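PDB 5L2D: surface-associated protein CshA, which binds host fibronectin as a streptococcal surface adhesin, probably in attachment to host tissue, the crystallised piece holding its non-repetitive domain 2. Local coordinates for residues Thr43-Glu48 against Tyr53-Thr58; Phe144-Thr149 against Pro157-Ala162. All blocks are in the same frame, centred on the assembly; numbering follows the deposited sequence.

Interaction 1: residues Thr43-Glu48 against Tyr53-Thr58; sequences TVFKKE and YVVTLT
The antiparallel beta hairpin made by strands 44-50 and 53-61 brings Phe45 opposite Leu57 and Lys47 opposite Val55, each pair joined by two backbone hydrogen bonds. Phe45 N gives its hydrogen to Leu57 O at 2.7 Å, and Leu57 N returns the bond to Phe45 O at 2.9 Å. The Lys47-Val55 pair is held less closely, Lys47 N to Val55 O spanning 3.2 Å. Between and beyond the hydrogen-bonded pairs come the non-hydrogen-bonded ones, where CA-H groups such as those of Val44 and Lys46 lean on carbonyl oxygens already used by N-H donors.

Phe45, Val55 and Leu57 form the buried part of one face, with the partly exposed Lys47 at its edge. With CG anti to its backbone N (chi1 166°), the Phe45 ring swings along its own strand and meets Val55 obliquely, CE2 lying 4.0 Å from Val55 CG2. Phe282 and Met280 of the second subunit pack on Val55 and Leu57, so bulky apolar residues suit this side.

The other face carries Val44, Lys46, Glu48, Val54, Thr56 and Thr58, whose beta-branched members suit extended backbone and whose polar groups tolerate partial exposure. Val44 and Thr58 point the same way, side by side, and touch methyl to methyl, CG2 to CG2 at 3.6 Å. Lys46 bends at chi2 (-116°), which carries its aliphatic chain over the diagonal neighbour: CE rests 3.8 Å from Val54 CG1, while the ammonium continues outward. Near the turn, Glu48 OE1 accepts a hydrogen bond from Gly52 N, tying the strand end to the connection. Two-faced strands of this kind, mostly apolar on one face and mixed on the other, are typical of a beta hairpin in a sheet that covers an apolar interior.

Interaction 2: residues Phe144-Thr149 against Pro157-Ala162; sequences FKVEAT and PSVVMA
Val146, Ala148, Pro157 and Val159 meet through aliphatic carbon alone, with no hydrogen bond between the two segments. The Val146 methyl CG1 touches two residues at once: Pro157 CG at 4.0 Å and Val159 CG2 at 4.0 Å. It is put there by a chi1 of -173°, which sets CG1 anti to the backbone N, and it crosses both partners at a slant. Two residues along the strand, Ala148 CB abuts Pro157 CB at 3.8 Å. Alanine suits this place because the backbones come nearest here, the CA atoms of Ala148 and Pro157 being 5.8 Å apart. Proline fits as well: it presents a compact hydrocarbon ring, and it lacks the N-H that would otherwise need an acceptor in a buried position.

The segments run in roughly opposite directions and draw apart beyond Val159. Residues 144-149 are held in their sheet by strand 53-61, and Leu57 of that strand also packs on Val146. The opposite side of the strand is polar. Lys145 and Glu147, two residues apart, put their side chains on the same side, so a salt bridge can form between Lys145 NZ and Glu147 OE2 at 2.8 Å; the ammonium meets this oxygen from above the carboxylate plane.

Residues 158-162, and Phe144 as well, pair antiparallel with a strand of the second subunit, so that the sheet continues across the interface. Ala263 of that subunit packs on Pro157, and Met259 of the same subunit on Ser158 and Val160. Small and branched aliphatic residues meshing without backbone bonds are consistent with face-to-face packing of strands, here strand 138-150 on a strand paired with the second subunit.

In the fold
Interactions 1 and 2 have centres about 9 Å apart. Interaction 1 and residues 144-149 of interaction 2 lie in one antiparallel sheet, where strand 53-61 is flanked by strands 44-50 and 138-150. Backbone hydrogen bonds are probable between them: Lys145 N to Thr58 O at 2.7 Å and Thr149 N to Val54 O at 2.8 Å. Interaction 1 thus adds a strand at the side of 53-61 that 138-150 does not take, whereas interaction 2 packs the inner face against the chain that returns at 157-162. Leu57 belongs to both settings, its CD2 lying 3.6 Å from Lys145 O. The second subunit touches both contacts, so this apolar region is completed by two copies.

Interaction 1: residues Thr43-Glu48 against Tyr53-Thr58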
loop_
_atom_site.group_PDB
_atom_site.type_symbol
_atom_site.label_atom_id
_atom_site.label_comp_id
_atom_site.label_asym_id
_atom_site.label_seq_id
_atom_site.Cartn_x
_atom_site.Cartn_y
_atom_site.Cartn_z
ATOM N N THR A 43 -10.230 6.947 12.222
ATOM C CA THR A 43 -10.650 5.560 12.345
ATOM C C THR A 43 -9.565 4.645 12.950
ATOM O O THR A 43 -8.409 4.734 12.567
ATOM C CB THR A 43 -11.000 5.033 10.954
ATOM O OG1 THR A 43 -12.182 5.698 10.452
ATOM C CG2 THR A 43 -11.219 3.547 10.988
ATOM N N VAL A 44 -9.977 3.755 13.862
ATOM C CA VAL A 44 -9.100 3.035 14.796
ATOM C C VAL A 44 -9.463 1.578 14.887
ATOM O O VAL A 44 -10.602 1.243 15.205
ATOM C CB VAL A 44 -9.280 3.511 16.287
ATOM C CG1 VAL A 44 -8.782 2.470 17.275
ATOM C CG2 VAL A 44 -8.557 4.813 16.594
ATOM N N PHE A 45 -8.463 0.721 14.731
ATOM C CA PHE A 45 -8.578 -0.707 15.032
ATOM C C PHE A 45 -7.803 -1.016 16.311
ATOM O O PHE A 45 -6.630 -0.698 16.389
ATOM C CB PHE A 45 -7.980 -1.527 13.865
ATOM C CG PHE A 45 -7.728 -2.982 14.188
ATOM C CD1 PHE A 45 -8.734 -3.921 14.053
ATOM C CD2 PHE A 45 -6.476 -3.415 14.601
ATOM C CE1 PHE A 45 -8.505 -5.260 14.339
ATOM C CE2 PHE A 45 -6.228 -4.760 14.880
ATOM C CZ PHE A 45 -7.252 -5.681 14.757
ATOM N N LYS A 46 -8.417 -1.681 17.287
ATOM C CA LYS A 46 -7.730 -1.955 18.562
ATOM C C LYS A 46 -8.119 -3.322 19.081
ATOM O O LYS A 46 -9.316 -3.604 19.249
ATOM C CB LYS A 46 -8.042 -0.853 19.551
ATOM C CG LYS A 46 -7.187 -0.891 20.789
ATOM C CD LYS A 46 -8.041 -1.167 22.038
ATOM C CE LYS A 46 -7.411 -0.664 23.349
ATOM N NZ LYS A 46 -7.220 0.817 23.426
ATOM N N LYS A 47 -7.127 -4.194 19.293
ATOM C CA LYS A 47 -7.422 -5.575 19.648
ATOM C C LYS A 47 -6.315 -6.235 20.422
ATOM O O LYS A 47 -5.134 -6.039 20.117
ATOM C CB LYS A 47 -7.685 -6.396 18.384
ATOM C CG LYS A 47 -8.157 -7.836 18.601
ATOM C CD LYS A 47 -8.151 -8.608 17.283
ATOM C CE LYS A 47 -9.321 -9.566 17.114
ATOM N NZ LYS A 47 -9.115 -10.781 17.944
ATOM N N GLU A 48 -6.714 -7.058 21.395
ATOM C CA GLU A 48 -5.769 -7.845 22.176
ATOM C C GLU A 48 -5.345 -9.036 21.324
ATOM O O GLU A 48 -6.045 -10.001 21.187
ATOM C CB GLU A 48 -6.352 -8.280 23.539
ATOM C CG GLU A 48 -5.453 -9.224 24.361
ATOM C CD GLU A 48 -5.599 -9.099 25.892
ATOM O OE1 GLU A 48 -4.960 -9.892 26.629
ATOM O OE2 GLU A 48 -6.322 -8.198 26.369
ATOM N N TYR A 53 -1.135 -8.365 25.120
ATOM C CA TYR A 53 -0.606 -7.611 23.994
ATOM C C TYR A 53 -1.713 -6.917 23.166
ATOM O O TYR A 53 -2.526 -7.567 22.527
ATOM C CB TYR A 53 0.225 -8.555 23.148
ATOM C CG TYR A 53 1.244 -7.889 22.259
ATOM C CD1 TYR A 53 0.858 -7.162 21.145
ATOM C CD2 TYR A 53 2.606 -8.018 22.499
ATOM C CE1 TYR A 53 1.792 -6.585 20.295
ATOM C CE2 TYR A 53 3.549 -7.421 21.667
ATOM C CZ TYR A 53 3.125 -6.719 20.557
ATOM O OH TYR A 53 4.029 -6.129 19.719
ATOM N N VAL A 54 -1.710 -5.588 23.173
ATOM C CA VAL A 54 -2.697 -4.789 22.469
ATOM C C VAL A 54 -2.055 -3.936 21.363
ATOM O O VAL A 54 -1.088 -3.211 21.601
ATOM C CB VAL A 54 -3.412 -3.849 23.459
ATOM C CG1 VAL A 54 -4.353 -2.916 22.739
ATOM C CG2 VAL A 54 -4.187 -4.645 24.494
ATOM N N VAL A 55 -2.625 -4.005 20.161
ATOM C CA VAL A 55 -2.135 -3.230 19.021
ATOM C C VAL A 55 -3.204 -2.272 18.706
ATOM O O VAL A 55 -4.375 -2.584 18.837
ATOM C CB VAL A 55 -1.851 -4.071 17.756
ATOM C CG1 VAL A 55 -0.772 -5.107 18.014
ATOM C CG2 VAL A 55 -3.066 -4.817 17.309
ATOM N N THR A 56 -2.795 -1.084 18.312
ATOM C CA THR A 56 -3.734 -0.047 17.947
ATOM C C THR A 56 -3.261 0.534 16.615
ATOM O O THR A 56 -2.134 1.026 16.492
ATOM C CB THR A 56 -3.807 1.051 19.025
ATOM O OG1 THR A 56 -4.161 0.493 20.307
ATOM C CG2 THR A 56 -4.828 2.098 18.633
ATOM N N LEU A 57 -4.120 0.432 15.616
ATOM C CA LEU A 57 -3.892 1.008 14.306
ATOM C C LEU A 57 -4.860 2.126 14.124
ATOM O O LEU A 57 -6.075 1.887 14.215
ATOM C CB LEU A 57 -4.144 -0.012 13.191
ATOM C CG LEU A 57 -2.958 -0.921 12.868
ATOM C CD1 LEU A 57 -3.363 -1.991 11.880
ATOM C CD2 LEU A 57 -1.806 -0.147 12.266
ATOM N N THR A 58 -4.343 3.319 13.816
ATOM C CA THR A 58 -5.180 4.498 13.617
ATOM C C THR A 58 -4.808 5.166 12.307
ATOM O O THR A 58 -3.622 5.452 12.080
ATOM C CB THR A 58 -4.994 5.543 14.737
ATOM O OG1 THR A 58 -4.950 4.918 16.040
ATOM C CG2 THR A 58 -6.110 6.594 14.662
#

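Interaction 2: residues Phe144-Thr149 against Pro157-Ala162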
loop_
_atom_site.group_PDB
_atom_site.type_symbol
_atom_site.label_atom_id
_atom_site.label_comp_id
_atom_site.label_asym_id
_atom_site.label_seq_id
_atom_site.Cartn_x
_atom_site.Cartn_y
_atom_site.Cartn_z
ATOM N N PHE A 144 -1.086 4.531 8.449
ATOM C CA PHE A 144 -1.500 4.179 9.772
ATOM C C PHE A 144 -0.465 4.546 10.817
ATOM O O PHE A 144 0.727 4.347 10.595
ATOM C CB PHE A 144 -1.644 2.679 9.844
ATOM C CG PHE A 144 -2.836 2.157 9.160
ATOM C CD1 PHE A 144 -4.070 2.165 9.808
ATOM C CD2 PHE A 144 -2.738 1.646 7.881
ATOM C CE1 PHE A 144 -5.186 1.665 9.176
ATOM C CE2 PHE A 144 -3.851 1.157 7.238
ATOM C CZ PHE A 144 -5.075 1.167 7.884
ATOM N N LYS A 145 -0.944 5.002 11.977
ATOM C CA LYS A 145 -0.154 5.060 13.202
ATOM C C LYS A 145 -0.177 3.700 13.786
ATOM O O LYS A 145 -1.220 3.075 13.786
ATOM C CB LYS A 145 -0.841 5.991 14.178
ATOM C CG LYS A 145 -0.112 6.326 15.465
ATOM C CD LYS A 145 -0.511 7.728 15.922
ATOM C CE LYS A 145 0.117 8.097 17.253
ATOM N NZ LYS A 145 -0.800 7.699 18.354
ATOM N N VAL A 146 0.946 3.240 14.312
ATOM C CA VAL A 146 1.046 1.892 14.889
ATOM C C VAL A 146 1.553 1.932 16.334
ATOM O O VAL A 146 2.613 2.500 16.629
ATOM C CB VAL A 146 2.035 1.035 14.103
ATOM C CG1 VAL A 146 2.001 -0.404 14.592
ATOM C CG2 VAL A 146 1.723 1.114 12.638
ATOM N N GLU A 147 0.807 1.298 17.220
ATOM C CA GLU A 147 1.137 1.279 18.625
ATOM C C GLU A 147 0.908 -0.112 19.137
ATOM O O GLU A 147 0.065 -0.870 18.626
ATOM C CB GLU A 147 0.266 2.242 19.429
ATOM C CG GLU A 147 0.087 3.638 18.833
ATOM C CD GLU A 147 -0.793 4.538 19.711
ATOM O OE1 GLU A 147 -1.971 4.196 19.962
ATOM O OE2 GLU A 147 -0.309 5.596 20.165
ATOM N N ALA A 148 1.642 -0.439 20.179
ATOM C CA ALA A 148 1.559 -1.739 20.754
ATOM C C ALA A 148 1.965 -1.688 22.230
ATOM O O ALA A 148 2.881 -0.974 22.633
ATOM C CB ALA A 148 2.426 -2.706 19.956
ATOM N N THR A 149 1.282 -2.515 23.004
ATOM C CA THR A 149 1.323 -2.519 24.440
ATOM C C THR A 149 1.528 -3.908 24.957
ATOM O O THR A 149 0.997 -4.867 24.416
ATOM C CB THR A 149 -0.012 -1.999 24.945
ATOM O OG1 THR A 149 0.231 -0.705 25.450
ATOM C CG2 THR A 149 -0.731 -2.962 26.041
ATOM N N PRO A 157 6.589 -2.620 18.104
ATOM C CA PRO A 157 5.841 -3.546 17.245
ATOM C C PRO A 157 6.587 -3.996 16.001
ATOM O O PRO A 157 7.327 -3.213 15.386
ATOM C CB PRO A 157 4.648 -2.727 16.817
ATOM C CG PRO A 157 5.184 -1.349 16.759
ATOM C CD PRO A 157 6.176 -1.227 17.876
ATOM N N SER A 158 6.376 -5.261 15.656
ATOM C CA SER A 158 6.825 -5.825 14.382
ATOM C C SER A 158 5.660 -6.046 13.388
ATOM O O SER A 158 4.804 -6.848 13.619
ATOM C CB SER A 158 7.557 -7.124 14.668
ATOM O OG SER A 158 8.860 -6.821 15.149
ATOM N N VAL A 159 5.641 -5.320 12.289
ATOM C CA VAL A 159 4.530 -5.362 11.381
ATOM C C VAL A 159 4.875 -6.045 10.080
ATOM O O VAL A 159 5.917 -5.750 9.511
ATOM C CB VAL A 159 4.145 -3.957 11.009
ATOM C CG1 VAL A 159 3.136 -3.980 9.897
ATOM C CG2 VAL A 159 3.578 -3.263 12.219
ATOM N N VAL A 160 3.981 -6.921 9.596
ATOM C CA VAL A 160 4.134 -7.565 8.278
ATOM C C VAL A 160 3.048 -7.097 7.362
ATOM O O VAL A 160 1.964 -6.785 7.809
ATOM C CB VAL A 160 4.015 -9.066 8.348
ATOM C CG1 VAL A 160 5.289 -9.666 8.887
ATOM C CG2 VAL A 160 2.832 -9.479 9.210
ATOM N N MET A 161 3.347 -7.018 6.079
ATOM C CA MET A 161 2.384 -6.572 5.080
ATOM C C MET A 161 2.501 -7.362 3.801
ATOM O O MET A 161 3.553 -7.907 3.506
ATOM C CB MET A 161 2.613 -5.120 4.752
ATOM C CG MET A 161 2.247 -4.180 5.883
ATOM S SD MET A 161 2.659 -2.464 5.479
ATOM C CE MET A 161 1.082 -1.782 5.029
ATOM N N ALA A 162 1.422 -7.403 3.037
ATOM C CA ALA A 162 1.406 -8.098 1.734
ATOM C C ALA A 162 0.231 -7.638 0.897
ATOM O O ALA A 162 -0.801 -7.244 1.439
ATOM C CB ALA A 162 1.335 -9.602 1.941
#